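Local coordinates for protein glutamate receptor 1 (Adineta vaga, PDB 4IO2) that binds glutamate in the clamshell ligand-binding domain of what is probably a glutamate-gated ion channel in the membrane, at residues Ile128-Arg136 with Gly172-Asp180. Residues are numbered along the deposited sequence; the frame is centred on the assembly and turned at random.
Sequences IPYNRIGIR and GIIDVSFMD. With GLU (glutamic acid), chain E.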
loop_
_atom_site.group_PDB
_atom_site.type_symbol
_atom_site.label_atom_id
_atom_site.label_comp_id
_atom_site.label_asym_id
_atom_site.label_seq_id
_atom_site.Cartn_x
_atom_site.Cartn_y
_atom_site.Cartn_z
ATOM N N ILE A 128 -7.388 30.436 -7.392
ATOM C CA ILE A 128 -6.405 30.287 -8.457
ATOM C C ILE A 128 -7.217 29.949 -9.704
ATOM O O ILE A 128 -7.961 28.962 -9.692
ATOM C CB ILE A 128 -5.437 29.088 -8.172
ATOM C CG1 ILE A 128 -4.803 29.228 -6.789
ATOM C CG2 ILE A 128 -4.363 29.003 -9.243
ATOM C CD1 ILE A 128 -3.715 28.222 -6.527
ATOM N N PRO A 129 -7.095 30.762 -10.776
ATOM C CA PRO A 129 -7.742 30.341 -12.029
ATOM C C PRO A 129 -7.197 28.982 -12.440
ATOM O O PRO A 129 -6.081 28.661 -12.060
ATOM C CB PRO A 129 -7.282 31.398 -13.041
ATOM C CG PRO A 129 -6.779 32.566 -12.211
ATOM C CD PRO A 129 -6.246 31.955 -10.955
ATOM N N TYR A 130 -7.967 28.213 -13.198
ATOM C CA TYR A 130 -7.528 26.897 -13.672
ATOM C C TYR A 130 -6.189 26.951 -14.386
ATOM O O TYR A 130 -5.342 26.052 -14.179
ATOM C CB TYR A 130 -8.554 26.317 -14.627
ATOM C CG TYR A 130 -9.921 26.097 -14.019
ATOM C CD1 TYR A 130 -10.103 25.242 -12.946
ATOM C CD2 TYR A 130 -11.030 26.790 -14.503
ATOM C CE1 TYR A 130 -11.357 25.028 -12.402
ATOM C CE2 TYR A 130 -12.300 26.580 -13.967
ATOM C CZ TYR A 130 -12.444 25.699 -12.900
ATOM O OH TYR A 130 -13.679 25.467 -12.335
ATOM N N ASN A 131 -5.973 27.959 -15.227
ATOM C CA ASN A 131 -4.716 28.068 -15.961
ATOM C C ASN A 131 -3.484 28.485 -15.138
ATOM O O ASN A 131 -2.362 28.633 -15.679
ATOM C CB ASN A 131 -4.807 29.001 -17.097
ATOM C CG ASN A 131 -3.755 28.728 -18.137
ATOM O OD1 ASN A 131 -3.518 27.605 -18.516
ATOM N ND2 ASN A 131 -3.210 29.765 -18.671
ATOM N N ARG A 132 -3.689 28.738 -13.841
ATOM C CA ARG A 132 -2.536 28.889 -12.968
ATOM C C ARG A 132 -2.217 27.659 -12.127
ATOM O O ARG A 132 -1.319 27.686 -11.272
ATOM C CB ARG A 132 -2.698 30.145 -12.134
ATOM C CG ARG A 132 -2.712 31.398 -13.073
ATOM C CD ARG A 132 -2.441 32.767 -12.460
ATOM N NE ARG A 132 -1.140 32.791 -11.788
ATOM C CZ ARG A 132 0.038 33.100 -12.336
ATOM N NH1 ARG A 132 0.171 33.461 -13.583
ATOM N NH2 ARG A 132 1.126 33.004 -11.586
ATOM N N ILE A 133 -2.955 26.584 -12.414
ATOM C CA ILE A 133 -2.583 25.268 -11.910
ATOM C C ILE A 133 -1.844 24.455 -13.002
ATOM O O ILE A 133 -2.450 24.091 -13.988
ATOM C CB ILE A 133 -3.852 24.539 -11.427
ATOM C CG1 ILE A 133 -4.631 25.402 -10.411
ATOM C CG2 ILE A 133 -3.488 23.149 -10.854
ATOM C CD1 ILE A 133 -6.009 24.887 -10.155
ATOM N N GLY A 134 -0.534 24.210 -12.853
ATOM C CA GLY A 134 0.228 23.444 -13.842
ATOM C C GLY A 134 0.155 21.949 -13.541
ATOM O O GLY A 134 0.230 21.538 -12.392
ATOM N N ILE A 135 -0.080 21.159 -14.579
ATOM C CA ILE A 135 -0.150 19.716 -14.442
ATOM C C ILE A 135 0.700 19.038 -15.517
ATOM O O ILE A 135 0.559 19.305 -16.683
ATOM C CB ILE A 135 -1.615 19.217 -14.532
ATOM C CG1 ILE A 135 -2.500 19.761 -13.381
ATOM C CG2 ILE A 135 -1.651 17.659 -14.599
ATOM C CD1 ILE A 135 -2.291 19.190 -12.035
ATOM N N ARG A 136 1.587 18.135 -15.098
ATOM C CA ARG A 136 2.351 17.302 -16.027
ATOM C C ARG A 136 1.471 16.254 -16.705
ATOM O O ARG A 136 0.870 15.376 -16.073
ATOM C CB ARG A 136 3.522 16.636 -15.314
ATOM C CG ARG A 136 4.610 17.604 -14.897
ATOM C CD ARG A 136 5.605 16.933 -13.960
ATOM N NE ARG A 136 4.986 16.734 -12.637
ATOM C CZ ARG A 136 5.275 15.796 -11.771
ATOM N NH1 ARG A 136 6.160 14.837 -12.098
ATOM N NH2 ARG A 136 4.704 15.802 -10.582
ATOM N N GLY A 172 6.767 32.559 -12.379
ATOM C CA GLY A 172 5.476 33.140 -12.066
ATOM C C GLY A 172 4.384 32.878 -13.083
ATOM O O GLY A 172 3.346 33.554 -13.100
ATOM N N ILE A 173 4.555 31.822 -13.892
ATOM C CA ILE A 173 3.567 31.487 -14.906
ATOM C C ILE A 173 2.439 30.658 -14.289
ATOM O O ILE A 173 1.285 30.752 -14.701
ATOM C CB ILE A 173 4.196 30.660 -16.025
ATOM C CG1 ILE A 173 5.245 31.489 -16.756
ATOM C CG2 ILE A 173 3.149 30.185 -17.016
ATOM C CD1 ILE A 173 6.158 30.678 -17.641
ATOM N N ILE A 174 2.790 29.793 -13.344
ATOM C CA ILE A 174 1.776 29.098 -12.562
ATOM C C ILE A 174 1.996 29.353 -11.081
ATOM O O ILE A 174 3.096 29.773 -10.661
ATOM C CB ILE A 174 1.809 27.559 -12.855
ATOM C CG1 ILE A 174 3.216 26.981 -12.594
ATOM C CG2 ILE A 174 1.365 27.327 -14.287
ATOM C CD1 ILE A 174 3.297 25.425 -12.831
ATOM N N ASP A 175 0.970 29.124 -10.284
ATOM C CA ASP A 175 1.096 29.286 -8.830
ATOM C C ASP A 175 1.281 27.970 -8.106
ATOM O O ASP A 175 1.847 27.962 -7.013
ATOM C CB ASP A 175 -0.138 30.014 -8.272
ATOM C CG ASP A 175 -0.244 31.454 -8.752
ATOM O OD1 ASP A 175 0.811 32.128 -8.837
ATOM O OD2 ASP A 175 -1.384 31.826 -9.114
ATOM N N VAL A 176 0.786 26.858 -8.673
ATOM C CA VAL A 176 0.883 25.561 -8.015
ATOM C C VAL A 176 1.055 24.481 -9.065
ATOM O O VAL A 176 0.679 24.632 -10.227
ATOM C CB VAL A 176 -0.356 25.222 -7.160
ATOM C CG1 VAL A 176 -0.538 26.183 -6.011
ATOM C CG2 VAL A 176 -1.620 25.194 -8.042
ATOM N N SER A 177 1.630 23.357 -8.642
ATOM C CA SER A 177 1.469 22.087 -9.362
ATOM C C SER A 177 1.313 20.979 -8.320
ATOM O O SER A 177 1.228 21.264 -7.111
ATOM C CB SER A 177 2.667 21.829 -10.274
ATOM O OG SER A 177 2.418 20.713 -11.146
ATOM N N PHE A 178 1.202 19.716 -8.783
ATOM C CA PHE A 178 1.094 18.551 -7.903
ATOM C C PHE A 178 2.340 17.712 -8.132
ATOM O O PHE A 178 2.865 17.646 -9.258
ATOM C CB PHE A 178 -0.084 17.650 -8.316
ATOM C CG PHE A 178 -1.459 18.273 -8.236
ATOM C CD1 PHE A 178 -1.698 19.404 -7.487
ATOM C CD2 PHE A 178 -2.522 17.691 -8.923
ATOM C CE1 PHE A 178 -2.965 19.950 -7.430
ATOM C CE2 PHE A 178 -3.786 18.210 -8.846
ATOM C CZ PHE A 178 -4.003 19.353 -8.105
ATOM N N MET A 179 2.795 17.052 -7.088
ATOM C CA MET A 179 3.985 16.197 -7.168
ATOM C C MET A 179 3.921 15.131 -6.098
ATOM O O MET A 179 3.452 15.369 -5.000
ATOM C CB MET A 179 5.231 17.046 -7.042
ATOM C CG MET A 179 6.494 16.287 -7.295
ATOM S SD MET A 179 7.931 17.443 -7.298
ATOM C CE MET A 179 9.253 16.282 -7.721
ATOM N N ASP A 180 4.315 13.915 -6.446
ATOM C CA ASP A 180 4.422 12.845 -5.463
ATOM C C ASP A 180 5.252 13.290 -4.272
ATOM O O ASP A 180 6.273 13.957 -4.423
ATOM C CB ASP A 180 5.113 11.636 -6.050
ATOM C CG ASP A 180 4.304 10.899 -7.100
ATOM O OD1 ASP A 180 3.040 11.004 -7.114
ATOM O OD2 ASP A 180 4.984 10.163 -7.854
HETATM N N GLU E . 4.047 8.669 -9.972
HETATM C CA GLU E . 3.492 9.520 -11.029
HETATM C C GLU E . 2.819 8.663 -12.097
HETATM O O GLU E . 3.032 7.423 -12.106
HETATM C CB GLU E . 4.553 10.405 -11.690
HETATM C CG GLU E . 5.332 11.340 -10.757
HETATM C CD GLU E . 4.535 12.504 -10.170
HETATM O OE1 GLU E . 3.390 12.697 -10.576
HETATM O OE2 GLU E . 5.108 13.268 -9.349
HETATM O OXT GLU E . 2.062 9.222 -12.925
HETATM O O HOH W 1 -0.971 30.711 -16.373
HETATM O O HOH W 2 1.649 34.689 -15.291
HETATM O O HOH W 3 2.298 17.955 -12.259
#
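Arg-132 reaches across to Asp-175 side-on, NE to OD2 at 2.9 Å and NH2 to OD1 at 2.9 Å. The carboxylate is turned out of the guanidinium plane, the two planes standing 55° apart, so each oxygen is met from above the carboxylate plane. The bend at chi3 (58°) brings the guanidinium edge to Gly-172, the Schellman glycine ending helix 162-170, and NH2 points in its own plane at Gly-172 O, 2.7 Å away, though from above that carbonyl's plane. Ile-174 CA sits over one guanidinium face. Arg-112 forms a second salt bridge to Asp-175 OD1.

Further along, Gly-134 N bonds to Val-176 O and, weakly, Val-176 N to Arg-132 O, a single bridge of Ile-133 with Val-176; Arg-132 O also takes Asp-175 N. Beyond it the short strand axes of 134-136 and 177-180 diverge at 39°. Ile-174 CD1 packs on the bare CA of Gly-134. Ser-177 OG donates to Gly-134 O at 2.6 Å, from above the carbonyl plane. Ile-133 CG1 and Val-176 CG2 lie side by side, and Ile-135 CD1 sits over the Phe-178 ring face in a CH-pi contact, 3.9 Å from the centroid.

At the ligand end Arg-136 NH2 is shared between two acceptors near the guanidinium plane: Phe-178 O, met on a lone pair, and OE2 of the bound glutamate at 2.8 Å. Water 3 accepts from Arg-136 N and NE and donates to Ser-177 OG, tying the arginine's head to its own backbone and to the neighbouring strand. Asp-180 N also bonds to OE2, while its OD2 accepts the ligand amino group.

In this lobe of the periplasmic-binding-protein-like clamshell, an arginine and a main-chain N-H thus meet one ligand carboxylate oxygen; that pairing would favour its ionised form, with Ser-177 and its water as second shell.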